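Local coordinates for protein aminoglycoside phosphotransferase (Alicyclobacillus acidocaldarius subsp. acidocaldarius, PDB 4PDY) that probably transfers a phosphate group to a small-molecule substrate, as a member of the aminoglycoside phosphotransferase family with a protein-kinase-like fold, at residues Trp162-Leu165 with Arg166-Leu170; Ala197-Leu200 with Ala201-Asp205. All coordinates share one frame; numbering follows the deposited sequence.

How the interactions relate
Interaction 1 (162-165 with 166-170) lies within helix 154-173, and interaction 2 (197-200 with 201-205) comes later in the chain, on helix 189-203. Their centres are about 18 Å apart, and both lie on the same side of the chain's centre. Both are local contacts within a single helix, resting on i to i+4 backbone bonds, with Trp162 and Trp169 seven residues apart in interaction 1. Each helix turns other residues toward the later helices, 303-315 for interaction 1 and 289-300 for interaction 2. Trp162 CD1 of interaction 1 is 3.9 Å from Leu200 CD1 of interaction 2, a contact that links the two helices within the helical lobe of the kinase-like fold.

Interaction 1. Residues Trp162-Leu165 with Arg166-Leu170; sequences WRDL and RQMWL
Trp162 and Trp169, seven residues apart on helix 154-173, bring their six-membered rings together obliquely: centroids are 5.4 Å apart, planes at 64°, and Trp162 CZ3 lies 3.3 Å from Trp169 CH2. A chi1 of 73° sets the Trp169 indole between its own backbone N and carbonyl carbon, leaning back over the preceding turn. There Leu165 CG packs at 3.7 Å from Trp169 CZ3. An alanine in place of Trp169 would probably leave a gap beside the Trp162 ring edge and Leu165 and give up contact with Arg189 and Leu192 of helix 189-203.

Over one face of Trp162 runs the aliphatic part of Arg166, in the modelled conformer, one of two. Its CB makes a CH-pi contact 4.2 Å from the six-membered ring centroid, and CD lies 3.6 Å from Trp162 CZ2.

The polar interactions begin with successive i to i+4 backbone bonds. Among them, Met168 N donates to Asp164 O at 2.8 Å, with an N-H...O angle of 156°. On the exposed side, one water donates to Arg163 O and accepts from Gln167 NE2 and, provisionally, from Arg166 NH2 of that conformer.

Met168, present as selenomethionine, sets its methyl CE in van der Waals contact with the Asp164 carboxylate, 3.4 Å from OD2. The carboxylate's strong partners lie elsewhere: OD2 bonds His310 and Trp306, OD1 bonds His314, all on helix 303-315, which Met168 also touches.

The chemistry thus divides round the helix: indoles pack toward helix 189-203, a water bridges polar groups at the surface, and a carboxylate hydrogen-bonded by two histidines and a tryptophan ties this helix to 303-315.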
loop_
_atom_site.group_PDB
_atom_site.type_symbol
_atom_site.label_atom_id
_atom_site.label_comp_id
_atom_site.label_asym_id
_atom_site.label_seq_id
_atom_site.Cartn_x
_atom_site.Cartn_y
_atom_site.Cartn_z
ATOM N N TRP A 162 -14.311 3.097 13.454
ATOM C CA TRP A 162 -14.764 4.162 14.335
ATOM C C TRP A 162 -15.425 3.568 15.602
ATOM O O TRP A 162 -15.158 3.988 16.727
ATOM C CB TRP A 162 -15.756 5.095 13.610
ATOM C CG TRP A 162 -16.574 5.939 14.566
ATOM C CD1 TRP A 162 -17.938 5.995 14.648
ATOM C CD2 TRP A 162 -16.073 6.769 15.613
ATOM N NE1 TRP A 162 -18.315 6.829 15.677
ATOM C CE2 TRP A 162 -17.187 7.308 16.292
ATOM C CE3 TRP A 162 -14.782 7.094 16.057
ATOM C CZ2 TRP A 162 -17.052 8.185 17.372
ATOM C CZ3 TRP A 162 -14.645 7.957 17.138
ATOM C CH2 TRP A 162 -15.779 8.492 17.787
ATOM N N ARG A 163 -16.307 2.597 15.400
ATOM C CA ARG A 163 -16.976 1.956 16.520
ATOM C C ARG A 163 -15.971 1.329 17.483
ATOM O O ARG A 163 -16.089 1.449 18.690
ATOM C CB ARG A 163 -17.975 0.915 16.016
ATOM C CG ARG A 163 -19.183 1.564 15.359
ATOM C CD ARG A 163 -20.061 0.569 14.639
ATOM N NE ARG A 163 -21.305 1.216 14.211
ATOM C CZ ARG A 163 -22.165 0.710 13.335
ATOM N NH1 ARG A 163 -21.933 -0.462 12.752
ATOM N NH2 ARG A 163 -23.258 1.394 13.032
ATOM N N ASP A 164 -14.926 0.727 16.919
ATOM C CA ASP A 164 -13.843 0.137 17.716
ATOM C C ASP A 164 -13.085 1.206 18.513
ATOM O O ASP A 164 -12.872 1.084 19.720
ATOM C CB ASP A 164 -12.913 -0.589 16.750
ATOM C CG ASP A 164 -11.835 -1.417 17.444
ATOM O OD1 ASP A 164 -12.032 -1.914 18.561
ATOM O OD2 ASP A 164 -10.753 -1.561 16.834
ATOM N N LEU A 165 -12.700 2.277 17.818
ATOM C CA LEU A 165 -11.960 3.360 18.441
ATOM C C LEU A 165 -12.724 3.951 19.637
ATOM O O LEU A 165 -12.146 4.159 20.698
ATOM C CB LEU A 165 -11.611 4.438 17.418
ATOM C CG LEU A 165 -10.740 5.610 17.893
ATOM C CD1 LEU A 165 -9.433 5.133 18.532
ATOM C CD2 LEU A 165 -10.461 6.529 16.714
ATOM N N ARG A 166 -14.019 4.217 19.458
ATOM C CA ARG A 166 -14.848 4.747 20.534
ATOM C C ARG A 166 -14.916 3.790 21.729
ATOM O O ARG A 166 -14.799 4.212 22.877
ATOM C CB ARG A 166 -16.247 5.034 20.000
ATOM C CG ARG A 166 -17.040 6.031 20.820
ATOM C CD ARG A 166 -18.373 6.284 20.136
ATOM N NE ARG A 166 -18.988 5.044 19.675
ATOM C CZ ARG A 166 -20.137 4.986 19.006
ATOM N NH1 ARG A 166 -20.775 6.105 18.710
ATOM N NH2 ARG A 166 -20.637 3.821 18.619
ATOM N N GLN A 167 -15.092 2.500 21.454
ATOM C CA GLN A 167 -15.103 1.500 22.516
ATOM C C GLN A 167 -13.780 1.437 23.255
ATOM O O GLN A 167 -13.767 1.334 24.470
ATOM C CB GLN A 167 -15.489 0.121 21.985
ATOM C CG GLN A 167 -16.971 -0.018 21.678
ATOM C CD GLN A 167 -17.867 0.407 22.839
ATOM O OE1 GLN A 167 -17.687 -0.044 23.979
ATOM N NE2 GLN A 167 -18.842 1.291 22.555
HETATM N N MSE A 168 -12.675 1.534 22.520
HETATM C CA MSE A 168 -11.340 1.472 23.122
HETATM C C MSE A 168 -11.102 2.628 24.049
HETATM O O MSE A 168 -10.630 2.419 25.142
HETATM C CB MSE A 168 -10.261 1.377 22.058
HETATM C CG MSE A 168 -10.403 -0.005 21.428
HETATM SE SE MSE A 168 -8.947 -0.347 20.216
HETATM C CE MSE A 168 -9.360 0.887 18.763
ATOM N N TRP A 169 -11.474 3.859 23.691
ATOM C CA TRP A 169 -11.212 4.926 24.657
ATOM C C TRP A 169 -12.203 4.920 25.829
ATOM O O TRP A 169 -11.851 5.337 26.925
ATOM C CB TRP A 169 -11.009 6.302 24.037
ATOM C CG TRP A 169 -12.192 6.975 23.511
ATOM C CD1 TRP A 169 -13.383 7.219 24.156
ATOM C CD2 TRP A 169 -12.304 7.572 22.228
ATOM N NE1 TRP A 169 -14.229 7.919 23.336
ATOM C CE2 TRP A 169 -13.600 8.149 22.143
ATOM C CE3 TRP A 169 -11.441 7.689 21.142
ATOM C CZ2 TRP A 169 -14.039 8.826 21.012
ATOM C CZ3 TRP A 169 -11.884 8.373 20.017
ATOM C CH2 TRP A 169 -13.172 8.918 19.959
ATOM N N LEU A 170 -13.410 4.402 25.624
ATOM C CA LEU A 170 -14.305 4.153 26.751
ATOM C C LEU A 170 -13.687 3.144 27.718
ATOM O O LEU A 170 -13.735 3.317 28.941
ATOM C CB LEU A 170 -15.670 3.660 26.276
ATOM C CG LEU A 170 -16.509 4.674 25.488
ATOM C CD1 LEU A 170 -17.750 3.987 24.931
ATOM C CD2 LEU A 170 -16.893 5.886 26.338
HETATM O O HOH W 1 -18.662 2.106 19.668
#

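Interaction 2. Residues Ala197-Leu200 with Ala201-Asp205; sequences AESL and ALFED
Phe203 N donates to Ser199 O at 3.0 Å, with an N-H...O angle of 161° and the donor in the carbonyl plane. Ala201 N to Ala197 O and Leu202 N to Glu198 O continue the same i to i+4 pattern, their donors tilted out of the carbonyl planes by similar amounts. The series becomes more bent at Glu204, whose N reaches Leu200 O at 3.1 Å with an N-H...O angle of only 135°. Beyond it Asp205 N bonds to Leu202 O, an i to i+3 step.

Ser199 and Phe203 also meet through their side chains. With chi1 at 169°, Ser199 OG points away from its own backbone N and comes to 3.3 Å from Phe203 CE2. That hydroxyl has its hydrogen bond elsewhere, with Ala297 O, so the ring meets an oxygen already engaged with another helix. Phe203 CD2 is also 3.3 Å from Ser199 O, the carbonyl that accepts the bond from Phe203's own backbone N. Ring and amide of one residue therefore converge on a single oxygen.

The apolar packing is lighter, with Leu200 CD2 standing 4.4 Å from Phe203 CD2. Separate from it are carbon-to-carbonyl contacts along the helix: Ala201 CB rests 3.4 Å from Ala197 O, and on another side Leu202 CB lies 3.4 Å from Ser199 O.

Around this part of the helix, Leu202 and Phe203 press on helix 289-300, where Arg293 forms a salt bridge with Asp205. Toward helix 154-173, the Phe203 ring meets Phe158 with the two planes inclined only slightly, and Leu200 reaches Trp162. This part of helix 189-203 thus packs against both neighbours, Phe203 touching each.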
loop_
_atom_site.group_PDB
_atom_site.type_symbol
_atom_site.label_atom_id
_atom_site.label_comp_id
_atom_site.label_asym_id
_atom_site.label_seq_id
_atom_site.Cartn_x
_atom_site.Cartn_y
_atom_site.Cartn_z
ATOM N N ALA A 197 -15.990 11.406 12.422
ATOM C CA ALA A 197 -17.305 11.859 11.975
ATOM C C ALA A 197 -17.233 12.560 10.626
ATOM O O ALA A 197 -18.073 12.319 9.761
ATOM C CB ALA A 197 -17.937 12.752 13.031
ATOM N N GLU A 198 -16.209 13.402 10.425
ATOM C CA GLU A 198 -16.058 14.118 9.154
ATOM C C GLU A 198 -15.753 13.145 8.031
ATOM O O GLU A 198 -16.261 13.291 6.928
ATOM C CB GLU A 198 -14.975 15.198 9.244
ATOM C CG GLU A 198 -15.363 16.363 10.149
ATOM C CD GLU A 198 -14.272 17.410 10.305
ATOM O OE1 GLU A 198 -13.246 17.294 9.633
ATOM O OE2 GLU A 198 -14.447 18.368 11.090
ATOM N N SER A 199 -14.933 12.133 8.331
ATOM C CA SER A 199 -14.618 11.112 7.333
ATOM C C SER A 199 -15.847 10.309 6.900
ATOM O O SER A 199 -16.124 10.167 5.708
ATOM C CB SER A 199 -13.537 10.167 7.875
ATOM O OG SER A 199 -13.385 9.030 7.038
ATOM N N LEU A 200 -16.590 9.799 7.877
ATOM C CA LEU A 200 -17.774 9.011 7.562
ATOM C C LEU A 200 -18.820 9.858 6.830
ATOM O O LEU A 200 -19.457 9.353 5.931
ATOM C CB LEU A 200 -18.358 8.373 8.818
ATOM C CG LEU A 200 -17.453 7.342 9.517
ATOM C CD1 LEU A 200 -18.095 6.877 10.813
ATOM C CD2 LEU A 200 -17.183 6.153 8.622
ATOM N N ALA A 201 -18.935 11.146 7.170
ATOM C CA ALA A 201 -19.851 12.042 6.433
ATOM C C ALA A 201 -19.437 12.158 4.962
ATOM O O ALA A 201 -20.270 12.153 4.051
ATOM C CB ALA A 201 -19.927 13.423 7.082
ATOM N N LEU A 202 -18.126 12.228 4.713
ATOM C CA LEU A 202 -17.647 12.284 3.333
ATOM C C LEU A 202 -17.938 11.004 2.577
ATOM O O LEU A 202 -18.348 11.043 1.419
ATOM C CB LEU A 202 -16.150 12.587 3.258
ATOM C CG LEU A 202 -15.773 14.055 3.444
ATOM C CD1 LEU A 202 -14.275 14.152 3.664
ATOM C CD2 LEU A 202 -16.185 14.892 2.249
ATOM N N PHE A 203 -17.759 9.863 3.230
ATOM C CA PHE A 203 -18.097 8.584 2.603
ATOM C C PHE A 203 -19.589 8.459 2.251
ATOM O O PHE A 203 -19.927 7.721 1.342
ATOM C CB PHE A 203 -17.679 7.400 3.482
ATOM C CG PHE A 203 -16.193 7.100 3.468
ATOM C CD1 PHE A 203 -15.533 6.721 2.295
ATOM C CD2 PHE A 203 -15.476 7.154 4.642
ATOM C CE1 PHE A 203 -14.172 6.427 2.303
ATOM C CE2 PHE A 203 -14.118 6.866 4.651
ATOM C CZ PHE A 203 -13.476 6.505 3.484
ATOM N N GLU A 204 -20.447 9.179 2.983
ATOM C CA GLU A 204 -21.913 9.205 2.757
ATOM C C GLU A 204 -22.355 10.244 1.726
ATOM O O GLU A 204 -23.523 10.271 1.347
ATOM C CB GLU A 204 -22.619 9.421 4.098
ATOM C CG GLU A 204 -22.401 8.252 5.046
ATOM C CD GLU A 204 -23.092 8.411 6.378
ATOM O OE1 GLU A 204 -23.355 9.559 6.790
ATOM O OE2 GLU A 204 -23.361 7.377 7.026
ATOM N N ASP A 205 -21.434 11.073 1.249
ATOM C CA ASP A 205 -21.749 12.065 0.241
ATOM C C ASP A 205 -21.957 11.410 -1.117
ATOM O O ASP A 205 -21.193 10.537 -1.548
ATOM C CB ASP A 205 -20.658 13.149 0.145
ATOM C CG ASP A 205 -20.682 14.133 1.323
ATOM O OD1 ASP A 205 -21.751 14.290 1.970
ATOM O OD2 ASP A 205 -19.627 14.768 1.602
#